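Long-range contacts in hypothetical protein EF2904 (Enterococcus faecalis, PDB 2AZ4), which is of unknown function but has a metallo-beta-lactamase fold with a two-zinc site, and is probably a metal-dependent hydrolase, perhaps an RNA-binding exonuclease: residues 32-40 / 95-104; 85-93 / 108-119. All coordinates share one frame; numbering follows the deposited sequence.

Interaction 1: 32-40 / 95-104. With ZN (zinc ion), chain D.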
loop_
_atom_site.group_PDB
_atom_site.type_symbol
_atom_site.label_atom_id
_atom_site.label_comp_id
_atom_site.label_asym_id
_atom_site.label_seq_id
_atom_site.Cartn_x
_atom_site.Cartn_y
_atom_site.Cartn_z
ATOM N N ILE A 32 -16.157 11.437 8.872
ATOM C CA ILE A 32 -15.177 10.948 7.917
ATOM C C ILE A 32 -14.801 9.507 8.245
ATOM O O ILE A 32 -14.980 9.053 9.379
ATOM C CB ILE A 32 -13.900 11.816 7.858
ATOM C CG1 ILE A 32 -13.151 11.784 9.197
ATOM C CG2 ILE A 32 -14.265 13.222 7.427
ATOM C CD1 ILE A 32 -11.780 12.472 9.194
ATOM N N PHE A 33 -14.328 8.791 7.234
ATOM C CA PHE A 33 -13.914 7.407 7.379
ATOM C C PHE A 33 -12.573 7.263 6.674
ATOM O O PHE A 33 -12.300 8.007 5.721
ATOM C CB PHE A 33 -14.919 6.427 6.732
ATOM C CG PHE A 33 -16.329 6.450 7.345
ATOM C CD1 PHE A 33 -16.756 5.428 8.188
ATOM C CD2 PHE A 33 -17.225 7.458 7.038
ATOM C CE1 PHE A 33 -18.065 5.443 8.743
ATOM C CE2 PHE A 33 -18.533 7.483 7.600
ATOM C CZ PHE A 33 -18.936 6.468 8.442
ATOM N N PHE A 34 -11.777 6.292 7.126
ATOM C CA PHE A 34 -10.464 5.942 6.564
ATOM C C PHE A 34 -9.999 4.651 7.231
ATOM O O PHE A 34 -10.277 4.434 8.402
ATOM C CB PHE A 34 -9.422 7.046 6.820
ATOM C CG PHE A 34 -9.363 7.514 8.262
ATOM C CD1 PHE A 34 -10.150 8.584 8.699
ATOM C CD2 PHE A 34 -8.524 6.880 9.183
ATOM C CE1 PHE A 34 -10.117 9.008 10.014
ATOM C CE2 PHE A 34 -8.470 7.316 10.515
ATOM C CZ PHE A 34 -9.268 8.364 10.931
ATOM N N ASP A 35 -9.329 3.763 6.498
ATOM C CA ASP A 35 -9.305 3.757 5.037
ATOM C C ASP A 35 -10.542 2.985 4.554
ATOM O O ASP A 35 -11.637 3.195 5.092
ATOM C CB ASP A 35 -7.982 3.134 4.551
ATOM C CG ASP A 35 -6.778 4.019 4.870
ATOM O OD1 ASP A 35 -6.893 5.259 4.694
ATOM O OD2 ASP A 35 -5.706 3.497 5.261
ATOM N N PHE A 36 -10.389 2.115 3.551
ATOM C CA PHE A 36 -11.541 1.422 2.954
ATOM C C PHE A 36 -11.159 0.095 2.254
ATOM O O PHE A 36 -11.520 -0.132 1.102
ATOM C CB PHE A 36 -12.269 2.358 1.967
ATOM C CG PHE A 36 -13.763 2.240 2.028
ATOM C CD1 PHE A 36 -14.459 2.706 3.144
ATOM C CD2 PHE A 36 -14.469 1.652 1.000
ATOM C CE1 PHE A 36 -15.840 2.598 3.225
ATOM C CE2 PHE A 36 -15.870 1.535 1.063
ATOM C CZ PHE A 36 -16.552 2.000 2.178
ATOM N N GLY A 37 -10.392 -0.746 2.952
ATOM C CA GLY A 37 -10.073 -2.075 2.481
ATOM C C GLY A 37 -10.922 -3.063 3.239
ATOM O O GLY A 37 -11.805 -2.673 4.011
ATOM N N THR A 38 -10.682 -4.340 3.007
ATOM C CA THR A 38 -11.373 -5.390 3.740
ATOM C C THR A 38 -10.369 -6.057 4.645
ATOM O O THR A 38 -9.159 -5.966 4.406
ATOM C CB THR A 38 -12.023 -6.461 2.790
ATOM O OG1 THR A 38 -11.005 -7.290 2.218
ATOM C CG2 THR A 38 -12.806 -5.795 1.680
ATOM N N GLU A 39 -10.850 -6.718 5.696
ATOM C CA GLU A 39 -9.974 -7.633 6.443
ATOM C C GLU A 39 -9.705 -8.868 5.590
ATOM O O GLU A 39 -10.472 -9.155 4.652
ATOM C CB GLU A 39 -10.592 -8.020 7.792
ATOM C CG GLU A 39 -10.781 -6.827 8.731
ATOM C CD GLU A 39 -11.268 -7.227 10.136
ATOM O OE1 GLU A 39 -11.188 -8.429 10.473
ATOM O OE2 GLU A 39 -11.762 -6.346 10.891
ATOM N N PHE A 40 -8.606 -9.557 5.890
ATOM C CA PHE A 40 -8.280 -10.840 5.255
ATOM C C PHE A 40 -8.012 -11.913 6.324
ATOM O O PHE A 40 -7.189 -11.721 7.221
ATOM C CB PHE A 40 -7.076 -10.696 4.312
ATOM C CG PHE A 40 -6.640 -11.999 3.661
ATOM C CD1 PHE A 40 -7.514 -12.712 2.818
ATOM C CD2 PHE A 40 -5.344 -12.495 3.867
ATOM C CE1 PHE A 40 -7.117 -13.907 2.204
ATOM C CE2 PHE A 40 -4.926 -13.695 3.261
ATOM C CZ PHE A 40 -5.820 -14.406 2.423
ATOM N N LEU A 95 -3.716 -2.913 -1.181
ATOM C CA LEU A 95 -4.989 -3.643 -1.168
ATOM C C LEU A 95 -5.734 -3.613 0.189
ATOM O O LEU A 95 -6.980 -3.471 0.236
ATOM C CB LEU A 95 -4.715 -5.104 -1.575
ATOM C CG LEU A 95 -5.882 -6.030 -1.926
ATOM C CD1 LEU A 95 -6.666 -5.519 -3.153
ATOM C CD2 LEU A 95 -5.385 -7.474 -2.133
ATOM N N ASP A 96 -4.952 -3.746 1.267
ATOM C CA ASP A 96 -5.466 -3.823 2.642
ATOM C C ASP A 96 -5.992 -2.477 3.144
ATOM O O ASP A 96 -6.553 -2.399 4.240
ATOM C CB ASP A 96 -4.431 -4.450 3.607
ATOM C CG ASP A 96 -3.095 -3.692 3.637
ATOM O OD1 ASP A 96 -2.537 -3.396 2.542
ATOM O OD2 ASP A 96 -2.581 -3.402 4.754
ATOM N N HIS A 97 -5.821 -1.439 2.316
ATOM C CA HIS A 97 -6.384 -0.107 2.535
ATOM C C HIS A 97 -7.420 0.312 1.496
ATOM O O HIS A 97 -8.202 1.220 1.753
ATOM C CB HIS A 97 -5.251 0.932 2.621
ATOM C CG HIS A 97 -4.218 0.576 3.653
ATOM N ND1 HIS A 97 -4.206 1.133 4.916
ATOM C CD2 HIS A 97 -3.242 -0.364 3.650
ATOM C CE1 HIS A 97 -3.248 0.574 5.633
ATOM N NE2 HIS A 97 -2.633 -0.323 4.884
ATOM N N SER A 98 -7.422 -0.315 0.322
ATOM C CA SER A 98 -8.240 0.194 -0.821
ATOM C C SER A 98 -9.292 -0.783 -1.388
ATOM O O SER A 98 -10.183 -0.389 -2.174
ATOM C CB SER A 98 -7.301 0.631 -1.963
ATOM O OG SER A 98 -6.544 -0.490 -2.465
ATOM N N ARG A 99 -9.191 -2.050 -0.978
ATOM C CA ARG A 99 -9.832 -3.148 -1.707
ATOM C C ARG A 99 -11.314 -2.928 -2.021
ATOM O O ARG A 99 -11.789 -3.362 -3.066
ATOM C CB ARG A 99 -9.655 -4.466 -0.969
ATOM C CG ARG A 99 -10.010 -5.670 -1.787
ATOM C CD ARG A 99 -9.715 -6.978 -1.081
ATOM N NE ARG A 99 -10.276 -7.974 -1.963
ATOM C CZ ARG A 99 -11.252 -8.814 -1.672
ATOM N NH1 ARG A 99 -11.764 -8.920 -0.444
ATOM N NH2 ARG A 99 -11.658 -9.606 -2.636
ATOM N N MET A 100 -12.056 -2.286 -1.127
ATOM C CA MET A 100 -13.490 -2.153 -1.358
ATOM C C MET A 100 -13.983 -0.785 -1.808
ATOM O O MET A 100 -15.188 -0.521 -1.710
ATOM C CB MET A 100 -14.323 -2.683 -0.157
ATOM C CG MET A 100 -14.332 -1.816 1.105
ATOM S SD MET A 100 -15.616 -2.287 2.310
ATOM C CE MET A 100 -15.224 -1.114 3.616
ATOM N N ILE A 101 -13.102 0.087 -2.321
ATOM C CA ILE A 101 -13.569 1.449 -2.647
ATOM C C ILE A 101 -14.752 1.445 -3.651
ATOM O O ILE A 101 -15.589 2.348 -3.622
ATOM C CB ILE A 101 -12.456 2.419 -3.126
ATOM C CG1 ILE A 101 -11.729 1.860 -4.370
ATOM C CG2 ILE A 101 -11.489 2.760 -1.955
ATOM C CD1 ILE A 101 -10.985 2.933 -5.114
ATOM N N ASN A 102 -14.850 0.413 -4.497
ATOM C CA ASN A 102 -15.952 0.385 -5.471
ATOM C C ASN A 102 -17.314 0.180 -4.820
ATOM O O ASN A 102 -18.351 0.426 -5.450
ATOM C CB ASN A 102 -15.752 -0.663 -6.555
ATOM C CG ASN A 102 -14.716 -0.257 -7.589
ATOM O OD1 ASN A 102 -14.119 -1.120 -8.262
ATOM N ND2 ASN A 102 -14.531 1.027 -7.765
ATOM N N TYR A 103 -17.309 -0.256 -3.562
ATOM C CA TYR A 103 -18.567 -0.374 -2.805
ATOM C C TYR A 103 -18.978 0.924 -2.106
ATOM O O TYR A 103 -20.082 1.026 -1.551
ATOM C CB TYR A 103 -18.473 -1.508 -1.778
ATOM C CG TYR A 103 -18.610 -2.900 -2.356
ATOM C CD1 TYR A 103 -18.912 -3.114 -3.714
ATOM C CD2 TYR A 103 -18.437 -4.015 -1.534
ATOM C CE1 TYR A 103 -19.043 -4.427 -4.228
ATOM C CE2 TYR A 103 -18.575 -5.304 -2.025
ATOM C CZ TYR A 103 -18.871 -5.511 -3.360
ATOM O OH TYR A 103 -18.993 -6.820 -3.807
ATOM N N LEU A 104 -18.085 1.900 -2.104
ATOM C CA LEU A 104 -18.392 3.209 -1.530
ATOM C C LEU A 104 -19.428 3.939 -2.387
ATOM O O LEU A 104 -19.239 4.113 -3.582
ATOM C CB LEU A 104 -17.129 4.066 -1.375
ATOM C CG LEU A 104 -17.338 5.453 -0.726
ATOM C CD1 LEU A 104 -17.947 5.421 0.719
ATOM C CD2 LEU A 104 -16.086 6.341 -0.778
HETATM ZN ZN ZN D . -1.081 -1.754 5.365
HETATM O O HOH W 1 -8.637 -0.297 5.270
HETATM O O HOH W 2 -8.457 -5.460 1.805
HETATM O O HOH W 3 -0.527 -2.093 3.121
HETATM O O HOH W 4 0.633 -3.339 5.524
#

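Interaction 2: 85-93 / 108-119. With ZN (zinc ion), chain C.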
loop_
_atom_site.group_PDB
_atom_site.type_symbol
_atom_site.label_atom_id
_atom_site.label_comp_id
_atom_site.label_asym_id
_atom_site.label_seq_id
_atom_site.Cartn_x
_atom_site.Cartn_y
_atom_site.Cartn_z
ATOM N N HIS A 85 -22.800 15.735 6.048
ATOM C CA HIS A 85 -21.485 15.789 5.376
ATOM C C HIS A 85 -20.725 14.508 5.663
ATOM O O HIS A 85 -20.521 14.158 6.820
ATOM C CB HIS A 85 -20.645 16.981 5.869
ATOM C CG HIS A 85 -21.376 18.290 5.858
ATOM N ND1 HIS A 85 -21.530 19.050 4.718
ATOM C CD2 HIS A 85 -21.987 18.982 6.853
ATOM C CE1 HIS A 85 -22.221 20.141 5.005
ATOM N NE2 HIS A 85 -22.504 20.126 6.293
ATOM N N THR A 86 -20.318 13.809 4.599
ATOM C CA THR A 86 -19.635 12.536 4.724
ATOM C C THR A 86 -18.496 12.548 3.728
ATOM O O THR A 86 -18.644 13.087 2.625
ATOM C CB THR A 86 -20.576 11.352 4.388
ATOM O OG1 THR A 86 -21.771 11.418 5.196
ATOM C CG2 THR A 86 -19.856 10.014 4.620
ATOM N N ALA A 87 -17.362 11.953 4.101
ATOM C CA ALA A 87 -16.266 11.778 3.146
ATOM C C ALA A 87 -15.366 10.642 3.566
ATOM O O ALA A 87 -15.298 10.286 4.756
ATOM C CB ALA A 87 -15.434 13.078 3.023
ATOM N N VAL A 88 -14.631 10.100 2.595
ATOM C CA VAL A 88 -13.757 8.982 2.874
ATOM C C VAL A 88 -12.369 9.362 2.371
ATOM O O VAL A 88 -12.226 9.965 1.314
ATOM C CB VAL A 88 -14.243 7.619 2.235
ATOM C CG1 VAL A 88 -13.230 6.489 2.461
ATOM C CG2 VAL A 88 -15.586 7.177 2.766
ATOM N N PHE A 89 -11.355 8.984 3.138
ATOM C CA PHE A 89 -9.969 9.253 2.783
ATOM C C PHE A 89 -9.223 7.952 2.657
ATOM O O PHE A 89 -9.508 6.969 3.380
ATOM C CB PHE A 89 -9.315 10.162 3.835
ATOM C CG PHE A 89 -9.921 11.514 3.908
ATOM C CD1 PHE A 89 -9.323 12.591 3.253
ATOM C CD2 PHE A 89 -11.101 11.731 4.616
ATOM C CE1 PHE A 89 -9.903 13.872 3.308
ATOM C CE2 PHE A 89 -11.702 13.003 4.671
ATOM C CZ PHE A 89 -11.106 14.073 4.003
ATOM N N LEU A 90 -8.237 7.945 1.763
ATOM C CA LEU A 90 -7.462 6.752 1.493
ATOM C C LEU A 90 -5.968 7.067 1.639
ATOM O O LEU A 90 -5.417 7.856 0.869
ATOM C CB LEU A 90 -7.818 6.268 0.078
ATOM C CG LEU A 90 -7.206 5.080 -0.610
ATOM C CD1 LEU A 90 -7.222 3.805 0.256
ATOM C CD2 LEU A 90 -7.896 4.870 -1.981
ATOM N N SER A 91 -5.335 6.457 2.638
ATOM C CA SER A 91 -3.953 6.744 2.966
ATOM C C SER A 91 -3.033 6.413 1.789
ATOM O O SER A 91 -2.148 7.188 1.476
ATOM C CB SER A 91 -3.504 6.010 4.256
ATOM O OG SER A 91 -3.245 4.615 4.079
ATOM N N HIS A 92 -3.245 5.254 1.173
ATOM C CA HIS A 92 -2.449 4.798 0.038
ATOM C C HIS A 92 -3.134 3.640 -0.712
ATOM O O HIS A 92 -4.169 3.119 -0.277
ATOM C CB HIS A 92 -1.005 4.444 0.455
ATOM C CG HIS A 92 -0.899 3.277 1.397
ATOM N ND1 HIS A 92 -1.507 3.255 2.634
ATOM C CD2 HIS A 92 -0.237 2.100 1.289
ATOM C CE1 HIS A 92 -1.206 2.127 3.257
ATOM N NE2 HIS A 92 -0.454 1.400 2.454
ATOM N N ALA A 93 -2.534 3.224 -1.827
ATOM C CA ALA A 93 -3.138 2.280 -2.765
ATOM C C ALA A 93 -3.191 0.793 -2.354
ATOM O O ALA A 93 -4.007 0.013 -2.901
ATOM C CB ALA A 93 -2.477 2.420 -4.130
ATOM N N VAL A 108 -20.712 9.794 -2.178
ATOM C CA VAL A 108 -19.781 10.178 -1.112
ATOM C C VAL A 108 -18.410 10.425 -1.750
ATOM O O VAL A 108 -17.926 9.564 -2.442
ATOM C CB VAL A 108 -19.705 9.085 -0.017
ATOM C CG1 VAL A 108 -18.619 9.421 1.034
ATOM C CG2 VAL A 108 -21.065 8.928 0.648
ATOM N N PRO A 109 -17.804 11.622 -1.542
ATOM C CA PRO A 109 -16.465 11.846 -2.092
ATOM C C PRO A 109 -15.392 11.004 -1.440
ATOM O O PRO A 109 -15.452 10.727 -0.239
ATOM C CB PRO A 109 -16.200 13.322 -1.808
ATOM C CG PRO A 109 -17.125 13.670 -0.631
ATOM C CD PRO A 109 -18.339 12.821 -0.871
ATOM N N LEU A 110 -14.379 10.667 -2.234
ATOM C CA LEU A 110 -13.272 9.815 -1.827
ATOM C C LEU A 110 -11.997 10.589 -2.166
ATOM O O LEU A 110 -11.769 10.964 -3.335
ATOM C CB LEU A 110 -13.312 8.472 -2.566
ATOM C CG LEU A 110 -12.134 7.482 -2.386
ATOM C CD1 LEU A 110 -12.002 7.080 -0.931
ATOM C CD2 LEU A 110 -12.305 6.221 -3.259
ATOM N N TYR A 111 -11.192 10.841 -1.128
ATOM C CA TYR A 111 -10.043 11.744 -1.207
ATOM C C TYR A 111 -8.771 10.953 -1.033
ATOM O O TYR A 111 -8.682 10.056 -0.196
ATOM C CB TYR A 111 -10.087 12.854 -0.132
ATOM C CG TYR A 111 -11.227 13.837 -0.271
ATOM C CD1 TYR A 111 -11.149 14.912 -1.173
ATOM C CD2 TYR A 111 -12.383 13.687 0.476
ATOM C CE1 TYR A 111 -12.176 15.799 -1.310
ATOM C CE2 TYR A 111 -13.428 14.564 0.356
ATOM C CZ TYR A 111 -13.319 15.622 -0.532
ATOM O OH TYR A 111 -14.347 16.483 -0.654
ATOM N N THR A 112 -7.764 11.303 -1.809
ATOM C CA THR A 112 -6.496 10.640 -1.683
ATOM C C THR A 112 -5.454 11.533 -2.345
ATOM O O THR A 112 -5.825 12.467 -3.028
ATOM C CB THR A 112 -6.537 9.197 -2.280
ATOM O OG1 THR A 112 -5.410 8.468 -1.794
ATOM C CG2 THR A 112 -6.542 9.194 -3.815
ATOM N N LEU A 113 -4.164 11.294 -2.127
ATOM C CA LEU A 113 -3.216 12.074 -2.905
ATOM C C LEU A 113 -3.325 11.638 -4.368
ATOM O O LEU A 113 -3.581 10.465 -4.657
ATOM C CB LEU A 113 -1.785 11.952 -2.390
ATOM C CG LEU A 113 -1.494 12.626 -1.030
ATOM C CD1 LEU A 113 -0.070 12.384 -0.648
ATOM C CD2 LEU A 113 -1.801 14.152 -1.003
ATOM N N LYS A 114 -3.147 12.587 -5.283
ATOM C CA LYS A 114 -3.281 12.314 -6.717
ATOM C C LYS A 114 -2.446 11.127 -7.232
ATOM O O LYS A 114 -2.915 10.395 -8.102
ATOM C CB LYS A 114 -3.058 13.592 -7.560
ATOM C CG LYS A 114 -1.645 14.116 -7.579
ATOM C CD LYS A 114 -1.573 15.515 -8.224
ATOM C CE LYS A 114 -0.157 16.112 -8.150
ATOM N NZ LYS A 114 0.228 16.472 -6.731
ATOM N N GLU A 115 -1.255 10.914 -6.678
ATOM C CA GLU A 115 -0.405 9.796 -7.080
ATOM C C GLU A 115 -1.009 8.431 -6.695
ATOM O O GLU A 115 -0.945 7.479 -7.467
ATOM C CB GLU A 115 1.016 9.936 -6.500
ATOM C CG GLU A 115 1.738 11.218 -6.981
ATOM C CD GLU A 115 1.401 12.453 -6.151
ATOM O OE1 GLU A 115 0.581 12.358 -5.196
ATOM O OE2 GLU A 115 1.950 13.537 -6.465
ATOM N N THR A 116 -1.604 8.352 -5.504
ATOM C CA THR A 116 -2.332 7.152 -5.103
ATOM C C THR A 116 -3.439 6.804 -6.108
ATOM O O THR A 116 -3.652 5.624 -6.450
ATOM C CB THR A 116 -2.937 7.325 -3.698
ATOM O OG1 THR A 116 -1.870 7.329 -2.726
ATOM C CG2 THR A 116 -3.916 6.166 -3.393
ATOM N N LYS A 117 -4.167 7.830 -6.546
ATOM C CA LYS A 117 -5.201 7.638 -7.570
ATOM C C LYS A 117 -4.638 7.040 -8.890
ATOM O O LYS A 117 -5.220 6.089 -9.443
ATOM C CB LYS A 117 -5.950 8.958 -7.801
ATOM C CG LYS A 117 -7.040 8.901 -8.876
ATOM C CD LYS A 117 -7.578 10.290 -9.140
ATOM C CE LYS A 117 -8.473 10.259 -10.372
ATOM N NZ LYS A 117 -9.288 11.497 -10.547
ATOM N N MET A 118 -3.514 7.592 -9.375
ATOM C CA MET A 118 -2.792 7.052 -10.536
ATOM C C MET A 118 -2.405 5.586 -10.351
ATOM O O MET A 118 -2.671 4.757 -11.232
ATOM C CB MET A 118 -1.499 7.834 -10.817
ATOM C CG MET A 118 -1.713 9.239 -11.318
ATOM S SD MET A 118 -0.216 10.251 -11.544
ATOM C CE MET A 118 -1.079 11.332 -12.610
ATOM N N ILE A 119 -1.707 5.300 -9.242
ATOM C CA ILE A 119 -1.280 3.931 -8.882
ATOM C C ILE A 119 -2.445 2.934 -8.915
ATOM O O ILE A 119 -2.385 1.894 -9.570
ATOM C CB ILE A 119 -0.554 3.921 -7.479
ATOM C CG1 ILE A 119 0.746 4.740 -7.509
ATOM C CG2 ILE A 119 -0.255 2.501 -6.971
ATOM C CD1 ILE A 119 1.643 4.415 -8.673
HETATM ZN ZN ZN C . 0.968 -0.346 2.883
HETATM O O HOH W 5 -2.782 9.229 -0.401
HETATM O O HOH W 6 -0.479 5.065 -2.701
HETATM O O HOH W 7 1.988 -2.204 3.445
HETATM O O HOH W 3 -0.527 -2.093 3.121
#

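Interaction 1: 32-40 / 95-104
Where the chain leaves strand 30-34 it passes over helix 95-98 and the type I turn from Ser-98 to Ile-101, with Gly-37 and His-97 closest, and two backbone bonds fix the crossing: Phe-36 N to His-97 O (3.0 Å) and Met-100 N to Phe-36 O (3.1 Å). Asp-35 reaches His-97 through OD2, which accepts from ND1 at 2.8 Å on its anti side and nearly in the imidazole plane. The carboxylate is turned 64° from that ring and also bonds Tyr-186 and the backbone of Ser-91. This second-shell bond and the zinc at NE2, bound at 2.2 Å, together fix the rotation of the His-97 ring; Asp-96, Asp-189 and His-404 share the metal. Carried out by chi2 and chi3 near 180°, Met-100 CE sits over the Phe-36 ring, 3.6 Å from its centroid, a CH-pi contact, and SD lies over the same face at 4.4 Å, a Met-aromatic contact. Leu-104 CB approaches Phe-36 CE2 obliquely. At the outer end Arg-99 NH1 donates to Thr-38 OG1 (3.2 Å) in the guanidinium plane, while NH2 pairs with Asp-49. Phe-36 and Leu-104 both rest on Val-88 of strand 85-89, the neighbour of strand 30-34 in the sheet.

Interaction 2: 85-93 / 108-119
Val-88 and Leu-110, then Phe-89 and Tyr-111, pair in parallel register between strands 85-89 and 110-113. Val-88 N donates to Pro-109 O (3.0 Å), Tyr-111 N to Val-88 O and Leu-90 N to Tyr-111 O. The pairing ends with a side chain: Thr-112 OG1, anti to its own backbone N (chi1 -163°), gives its proton to Leu-90 O at 2.7 Å.

Packing is tight on both faces of this pair. On one, Val-88 CG1 meets Leu-110 CD1 at 3.7 Å. On the other, Phe-89 and Tyr-111 run alongside each other, the rings tilted by 23° and so far displaced that little of one lies over the other; Tyr-111 CB touches Phe-89 CD1 at 3.5 Å, and CD2 lies above the rim of the phenylalanine face. Ala-87 CB comes to the edge of the tyrosine ring, and both aromatic side chains touch Ile-153 of strand 152-155.

Beyond Leu-90 the segments part and the join loosens. Water takes over much of the polar contact: one molecule accepts from Ala-93 N (2.9 Å) and lies 2.7 Å from Thr-116 OG1, bridging the loop to helix 114-123. Direct contacts here are sparse and apolar, Thr-116 CG2 against the Ala-93 backbone and Ile-119 CG2 against Ala-93 CB (3.6 Å). Toward the start of the strands, Thr-86 and Pro-109 are partly exposed.

The loop after strand 85-89 carries His-92, whose ND1 bonds Ser-91 OG in the ring plane and whose NE2 binds zinc at 2.3 Å, together with His-94, His-167 and Asp-189. The HxHxDH motif, here His-92 to His-97, on the loop after a strand of a beta-alpha-beta unit is the signature of the metallo-beta-lactamase superfamily.

How the interactions relate
From the N terminus, strand 30-34 runs into segment 32-40, which packs against residues 95-104; interaction 1 thereby closes a long loop of 54 residues. Within that loop comes segment 85-93, which belongs to interaction 2 and pairs with 108-119, which lies beyond 95-104 in the chain. The two contacts therefore cross instead of nesting. Interaction 2 closes the short beta-alpha-beta excursion through helix 95-98, and interaction 1 ties that helix back to the neighbouring strand 30-34 of the same sheet. They meet directly where Ser-98 OG bonds Ala-93 O, and Asp-189 and one water bind both zinc ions, joining the two metal sites.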